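Long-range contact in putative regulator (PDB 3HFI), which is probably a DNA-binding transcription regulator whose UTRA domain is likely to sense a small-molecule effector: residues L44-R57 / L68-V82. Sequence-based numbering, arbitrary orientation.
Sequences LRITPGQDILYLER and LIENRINIELCPGIV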
loop_
_atom_site.group_PDB
_atom_site.type_symbol
_atom_site.label_atom_id
_atom_site.label_comp_id
_atom_site.label_asym_id
_atom_site.label_seq_id
_atom_site.Cartn_x
_atom_site.Cartn_y
_atom_site.Cartn_z
ATOM N N LEU A 44 -5.839 14.754 -8.248
ATOM C CA LEU A 44 -7.113 14.654 -7.561
ATOM C C LEU A 44 -8.321 14.887 -8.480
ATOM O O LEU A 44 -9.465 14.763 -8.064
ATOM C CB LEU A 44 -7.132 15.638 -6.417
ATOM C CG LEU A 44 -6.336 15.332 -5.136
ATOM C CD1 LEU A 44 -6.396 16.525 -4.197
ATOM C CD2 LEU A 44 -6.882 14.089 -4.446
ATOM N N ARG A 45 -8.077 15.196 -9.742
ATOM C CA ARG A 45 -9.132 15.544 -10.693
ATOM C C ARG A 45 -10.012 16.664 -10.208
ATOM O O ARG A 45 -11.236 16.555 -10.189
ATOM C CB ARG A 45 -9.932 14.300 -11.087
ATOM C CG ARG A 45 -8.968 13.226 -11.551
ATOM C CD ARG A 45 -9.572 11.971 -12.130
ATOM N NE ARG A 45 -8.533 10.930 -12.066
ATOM C CZ ARG A 45 -8.702 9.621 -12.298
ATOM N NH1 ARG A 45 -9.904 9.126 -12.654
ATOM N NH2 ARG A 45 -7.627 8.805 -12.205
ATOM N N ILE A 46 -9.374 17.756 -9.800
ATOM C CA ILE A 46 -10.082 18.963 -9.388
ATOM C C ILE A 46 -9.520 20.138 -10.181
ATOM O O ILE A 46 -8.503 19.998 -10.837
ATOM C CB ILE A 46 -9.988 19.212 -7.867
ATOM C CG1 ILE A 46 -8.545 19.394 -7.412
ATOM C CG2 ILE A 46 -10.662 18.073 -7.102
ATOM C CD1 ILE A 46 -8.434 19.726 -5.865
ATOM N N THR A 47 -10.178 21.303 -10.083
ATOM C CA THR A 47 -9.746 22.508 -10.787
ATOM C C THR A 47 -8.503 23.034 -10.078
ATOM O O THR A 47 -8.489 23.168 -8.870
ATOM C CB THR A 47 -10.867 23.523 -10.835
ATOM O OG1 THR A 47 -12.024 22.879 -11.391
ATOM C CG2 THR A 47 -10.507 24.771 -11.663
ATOM N N PRO A 48 -7.437 23.298 -10.827
ATOM C CA PRO A 48 -6.301 23.984 -10.258
ATOM C C PRO A 48 -6.772 25.185 -9.460
ATOM O O PRO A 48 -7.644 25.978 -9.908
ATOM C CB PRO A 48 -5.541 24.484 -11.484
ATOM C CG PRO A 48 -5.870 23.357 -12.603
ATOM C CD PRO A 48 -7.273 22.931 -12.261
ATOM N N GLY A 49 -6.171 25.351 -8.290
ATOM C CA GLY A 49 -6.509 26.475 -7.393
ATOM C C GLY A 49 -7.583 26.184 -6.331
ATOM O O GLY A 49 -7.806 26.990 -5.378
ATOM N N GLN A 50 -8.273 25.069 -6.485
ATOM C CA GLN A 50 -9.289 24.716 -5.535
ATOM C C GLN A 50 -8.660 24.408 -4.189
ATOM O O GLN A 50 -7.687 23.710 -4.146
ATOM C CB GLN A 50 -9.999 23.472 -5.995
ATOM C CG GLN A 50 -11.178 23.184 -5.150
ATOM C CD GLN A 50 -12.067 22.199 -5.779
ATOM O OE1 GLN A 50 -12.733 22.531 -6.750
ATOM N NE2 GLN A 50 -12.121 20.983 -5.239
ATOM N N ASP A 51 -9.223 24.928 -3.103
ATOM C CA ASP A 51 -8.654 24.698 -1.782
ATOM C C ASP A 51 -8.667 23.239 -1.398
ATOM O O ASP A 51 -9.614 22.498 -1.671
ATOM C CB ASP A 51 -9.382 25.550 -0.737
ATOM C CG ASP A 51 -8.908 26.975 -0.700
ATOM O OD1 ASP A 51 -7.845 27.311 -1.267
ATOM O OD2 ASP A 51 -9.558 27.778 -0.015
ATOM N N ILE A 52 -7.533 22.758 -0.916
ATOM C CA ILE A 52 -7.434 21.428 -0.379
ATOM C C ILE A 52 -6.845 21.540 0.995
ATOM O O ILE A 52 -6.277 22.604 1.364
ATOM C CB ILE A 52 -6.615 20.486 -1.305
ATOM C CG1 ILE A 52 -5.159 20.999 -1.588
ATOM C CG2 ILE A 52 -7.403 20.207 -2.609
ATOM C CD1 ILE A 52 -4.123 20.685 -0.474
ATOM N N LEU A 53 -6.995 20.481 1.786
ATOM C CA LEU A 53 -6.355 20.387 3.112
ATOM C C LEU A 53 -4.973 19.669 3.039
ATOM O O LEU A 53 -4.871 18.558 2.513
ATOM C CB LEU A 53 -7.275 19.630 4.094
ATOM C CG LEU A 53 -6.773 19.374 5.532
ATOM C CD1 LEU A 53 -6.530 20.718 6.192
ATOM C CD2 LEU A 53 -7.797 18.512 6.302
ATOM N N TYR A 54 -3.916 20.315 3.520
ATOM C CA TYR A 54 -2.618 19.738 3.544
ATOM C C TYR A 54 -2.379 19.311 5.000
ATOM O O TYR A 54 -2.651 20.068 5.889
ATOM C CB TYR A 54 -1.588 20.761 3.161
ATOM C CG TYR A 54 -0.164 20.353 3.475
ATOM C CD1 TYR A 54 0.612 19.667 2.534
ATOM C CD2 TYR A 54 0.420 20.685 4.678
ATOM C CE1 TYR A 54 1.922 19.323 2.786
ATOM C CE2 TYR A 54 1.768 20.330 4.957
ATOM C CZ TYR A 54 2.499 19.651 3.993
ATOM O OH TYR A 54 3.802 19.235 4.253
ATOM N N LEU A 55 -1.929 18.075 5.228
ATOM C CA LEU A 55 -1.609 17.571 6.560
ATOM C C LEU A 55 -0.225 16.993 6.510
ATOM O O LEU A 55 0.067 16.153 5.648
ATOM C CB LEU A 55 -2.554 16.447 6.902
ATOM C CG LEU A 55 -3.568 16.418 7.973
ATOM C CD1 LEU A 55 -4.382 17.740 8.077
ATOM C CD2 LEU A 55 -4.427 15.151 7.745
ATOM N N GLU A 56 0.625 17.387 7.443
ATOM C CA GLU A 56 1.925 16.755 7.585
ATOM C C GLU A 56 1.955 15.972 8.892
ATOM O O GLU A 56 1.687 16.539 9.975
ATOM C CB GLU A 56 3.014 17.834 7.594
ATOM C CG GLU A 56 4.434 17.355 7.434
ATOM C CD GLU A 56 5.433 18.560 7.357
ATOM O OE1 GLU A 56 5.240 19.599 8.041
ATOM O OE2 GLU A 56 6.416 18.463 6.589
ATOM N N ARG A 57 2.296 14.692 8.782
ATOM C CA ARG A 57 2.195 13.730 9.882
ATOM C C ARG A 57 3.466 12.921 9.978
ATOM O O ARG A 57 4.033 12.529 8.956
ATOM C CB ARG A 57 1.007 12.811 9.639
ATOM C CG ARG A 57 -0.313 13.538 9.864
ATOM C CD ARG A 57 -1.381 12.989 8.998
ATOM N NE ARG A 57 -1.801 11.720 9.520
ATOM C CZ ARG A 57 -1.841 10.570 8.845
ATOM N NH1 ARG A 57 -1.505 10.442 7.558
ATOM N NH2 ARG A 57 -2.243 9.500 9.491
ATOM N N LEU A 68 7.586 10.245 7.237
ATOM C CA LEU A 68 6.941 11.554 7.153
ATOM C C LEU A 68 5.901 11.494 6.037
ATOM O O LEU A 68 6.207 11.093 4.926
ATOM C CB LEU A 68 8.009 12.627 6.913
ATOM C CG LEU A 68 7.573 14.081 6.805
ATOM C CD1 LEU A 68 7.085 14.646 8.144
ATOM C CD2 LEU A 68 8.807 14.792 6.306
ATOM N N ILE A 69 4.659 11.848 6.362
ATOM C CA ILE A 69 3.542 11.757 5.457
ATOM C C ILE A 69 2.978 13.142 5.236
ATOM O O ILE A 69 2.680 13.852 6.210
ATOM C CB ILE A 69 2.428 10.858 6.021
ATOM C CG1 ILE A 69 3.032 9.525 6.526
ATOM C CG2 ILE A 69 1.326 10.670 4.940
ATOM C CD1 ILE A 69 2.031 8.582 7.184
ATOM N N GLU A 70 2.819 13.518 3.969
ATOM C CA GLU A 70 2.139 14.765 3.567
ATOM C C GLU A 70 0.908 14.391 2.779
ATOM O O GLU A 70 1.015 13.869 1.657
ATOM C CB GLU A 70 3.076 15.561 2.696
ATOM C CG GLU A 70 4.282 15.932 3.428
ATOM C CD GLU A 70 5.175 16.769 2.572
ATOM O OE1 GLU A 70 5.982 16.177 1.807
ATOM O OE2 GLU A 70 5.079 18.018 2.702
ATOM N N ASN A 71 -0.252 14.551 3.388
ATOM C CA ASN A 71 -1.515 14.237 2.767
ATOM C C ASN A 71 -2.140 15.515 2.171
ATOM O O ASN A 71 -2.091 16.580 2.794
ATOM C CB ASN A 71 -2.496 13.664 3.818
ATOM C CG ASN A 71 -1.973 12.468 4.533
ATOM O OD1 ASN A 71 -1.753 12.490 5.746
ATOM N ND2 ASN A 71 -1.832 11.375 3.796
ATOM N N ARG A 72 -2.746 15.412 1.000
ATOM C CA ARG A 72 -3.507 16.475 0.424
ATOM C C ARG A 72 -4.876 15.897 0.052
ATOM O O ARG A 72 -4.991 14.974 -0.745
ATOM C CB ARG A 72 -2.788 16.986 -0.798
ATOM C CG ARG A 72 -1.641 17.939 -0.457
ATOM C CD ARG A 72 -0.807 18.253 -1.610
ATOM N NE ARG A 72 0.227 19.263 -1.311
ATOM C CZ ARG A 72 1.497 18.962 -1.040
ATOM N NH1 ARG A 72 1.885 17.716 -0.948
ATOM N NH2 ARG A 72 2.371 19.905 -0.795
ATOM N N ILE A 73 -5.903 16.488 0.640
ATOM C CA ILE A 73 -7.266 15.954 0.710
ATOM C C ILE A 73 -8.275 16.887 0.040
ATOM O O ILE A 73 -8.295 18.092 0.337
ATOM C CB ILE A 73 -7.687 15.744 2.193
ATOM C CG1 ILE A 73 -6.725 14.754 2.874
ATOM C CG2 ILE A 73 -9.076 15.185 2.215
ATOM C CD1 ILE A 73 -6.278 15.176 4.281
ATOM N N ASN A 74 -9.094 16.337 -0.874
ATOM C CA ASN A 74 -10.189 17.078 -1.467
ATOM C C ASN A 74 -11.293 17.229 -0.426
ATOM O O ASN A 74 -12.068 16.311 -0.172
ATOM C CB ASN A 74 -10.733 16.329 -2.678
ATOM C CG ASN A 74 -11.835 17.065 -3.356
ATOM O OD1 ASN A 74 -12.215 18.162 -2.936
ATOM N ND2 ASN A 74 -12.339 16.502 -4.431
ATOM N N ILE A 75 -11.385 18.391 0.162
ATOM C CA ILE A 75 -12.308 18.631 1.266
ATOM C C ILE A 75 -13.781 18.735 0.835
ATOM O O ILE A 75 -14.689 18.500 1.638
ATOM C CB ILE A 75 -11.857 19.858 2.105
ATOM C CG1 ILE A 75 -11.742 21.127 1.295
ATOM C CG2 ILE A 75 -10.485 19.645 2.670
ATOM C CD1 ILE A 75 -10.722 22.109 1.979
ATOM N N GLU A 76 -14.023 18.993 -0.451
ATOM C CA GLU A 76 -15.408 19.035 -0.971
ATOM C C GLU A 76 -16.142 17.718 -0.776
ATOM O O GLU A 76 -17.346 17.698 -0.646
ATOM C CB GLU A 76 -15.416 19.377 -2.446
ATOM C CG GLU A 76 -14.467 20.555 -2.849
ATOM C CD GLU A 76 -14.610 21.790 -1.976
ATOM O OE1 GLU A 76 -15.769 22.144 -1.594
ATOM O OE2 GLU A 76 -13.550 22.436 -1.683
ATOM N N LEU A 77 -15.399 16.623 -0.704
ATOM C CA LEU A 77 -15.978 15.301 -0.552
ATOM C C LEU A 77 -16.218 14.881 0.903
ATOM O O LEU A 77 -16.923 13.897 1.130
ATOM C CB LEU A 77 -15.021 14.276 -1.231
ATOM C CG LEU A 77 -14.947 14.417 -2.757
ATOM C CD1 LEU A 77 -13.886 13.456 -3.416
ATOM C CD2 LEU A 77 -16.453 14.167 -3.302
ATOM N N CYS A 78 -15.592 15.580 1.866
ATOM C CA CYS A 78 -15.745 15.314 3.298
ATOM C C CYS A 78 -15.945 16.608 4.049
ATOM O O CYS A 78 -14.988 17.170 4.647
ATOM C CB CYS A 78 -14.593 14.532 3.935
ATOM S SG CYS A 78 -13.130 14.366 2.995
ATOM N N PRO A 79 -17.210 17.071 4.026
ATOM C CA PRO A 79 -17.740 18.123 4.889
ATOM C C PRO A 79 -17.322 17.846 6.326
ATOM O O PRO A 79 -17.642 16.760 6.852
ATOM C CB PRO A 79 -19.265 18.017 4.701
ATOM C CG PRO A 79 -19.439 17.338 3.343
ATOM C CD PRO A 79 -18.285 16.398 3.257
ATOM N N GLY A 80 -16.527 18.790 6.881
ATOM C CA GLY A 80 -16.150 18.805 8.307
ATOM C C GLY A 80 -14.704 18.456 8.612
ATOM O O GLY A 80 -14.252 18.625 9.767
ATOM N N ILE A 81 -13.978 17.984 7.592
ATOM C CA ILE A 81 -12.660 17.378 7.801
ATOM C C ILE A 81 -11.660 18.412 8.319
ATOM O O ILE A 81 -10.683 18.075 9.020
ATOM C CB ILE A 81 -12.110 16.749 6.466
ATOM C CG1 ILE A 81 -10.814 15.948 6.706
ATOM C CG2 ILE A 81 -11.906 17.851 5.365
ATOM C CD1 ILE A 81 -10.931 14.409 6.701
ATOM N N VAL A 82 -11.874 19.660 7.923
ATOM C CA VAL A 82 -10.961 20.705 8.322
ATOM C C VAL A 82 -11.043 20.944 9.845
ATOM O O VAL A 82 -10.094 21.473 10.402
ATOM C CB VAL A 82 -11.167 22.070 7.558
ATOM C CG1 VAL A 82 -10.945 21.880 6.068
ATOM C CG2 VAL A 82 -12.500 22.649 7.862
HETATM O O HOH W 1 -11.158 14.617 -6.116
#
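Asn71 OD1 receives Arg57 NH1 at 2.7 Å, on a lone pair in the plane of the amide, although the oxygen lies 24° out of the guanidinium plane. A bend at chi3 (75°) curls the arginine back along the sheet to this acceptor, while Asn71 ND2 donates to Glu147 on strand 144-153, so both ends of the amide are held and its flip is fixed. Leu55, Leu53 and Ile73 share this face; Leu55 CD2 lies 3.9 Å from Ile73 CD1, and Leu53 CD2 reaches Ile81 CG1 at 4.0 Å.

On the other face, Glu70 OE2 meets the Tyr54 hydroxyl in the ring plane, the carboxylate standing almost perpendicular to the ring; the modelled separation is too short to be taken literally. Glu70 OE1 is gripped by Arg119 and Trp152. The extended Arg72 chain brings one face of its guanidinium against Tyr54 CD1, which lies 3.7 Å above the guanidinium centre, the two planes 63° apart, and its NE pairs with Glu34.

At the Asn74 end of the pairing, Asn74 OD1 accepts Glu76 N in an Asx turn, and a water links Asn74 ND2 to Leu44 O. Six backbone bonds, from Leu53–Ile73 to Arg57–Ile69, make this an antiparallel beta hairpin within the sheet of the UTRA domain.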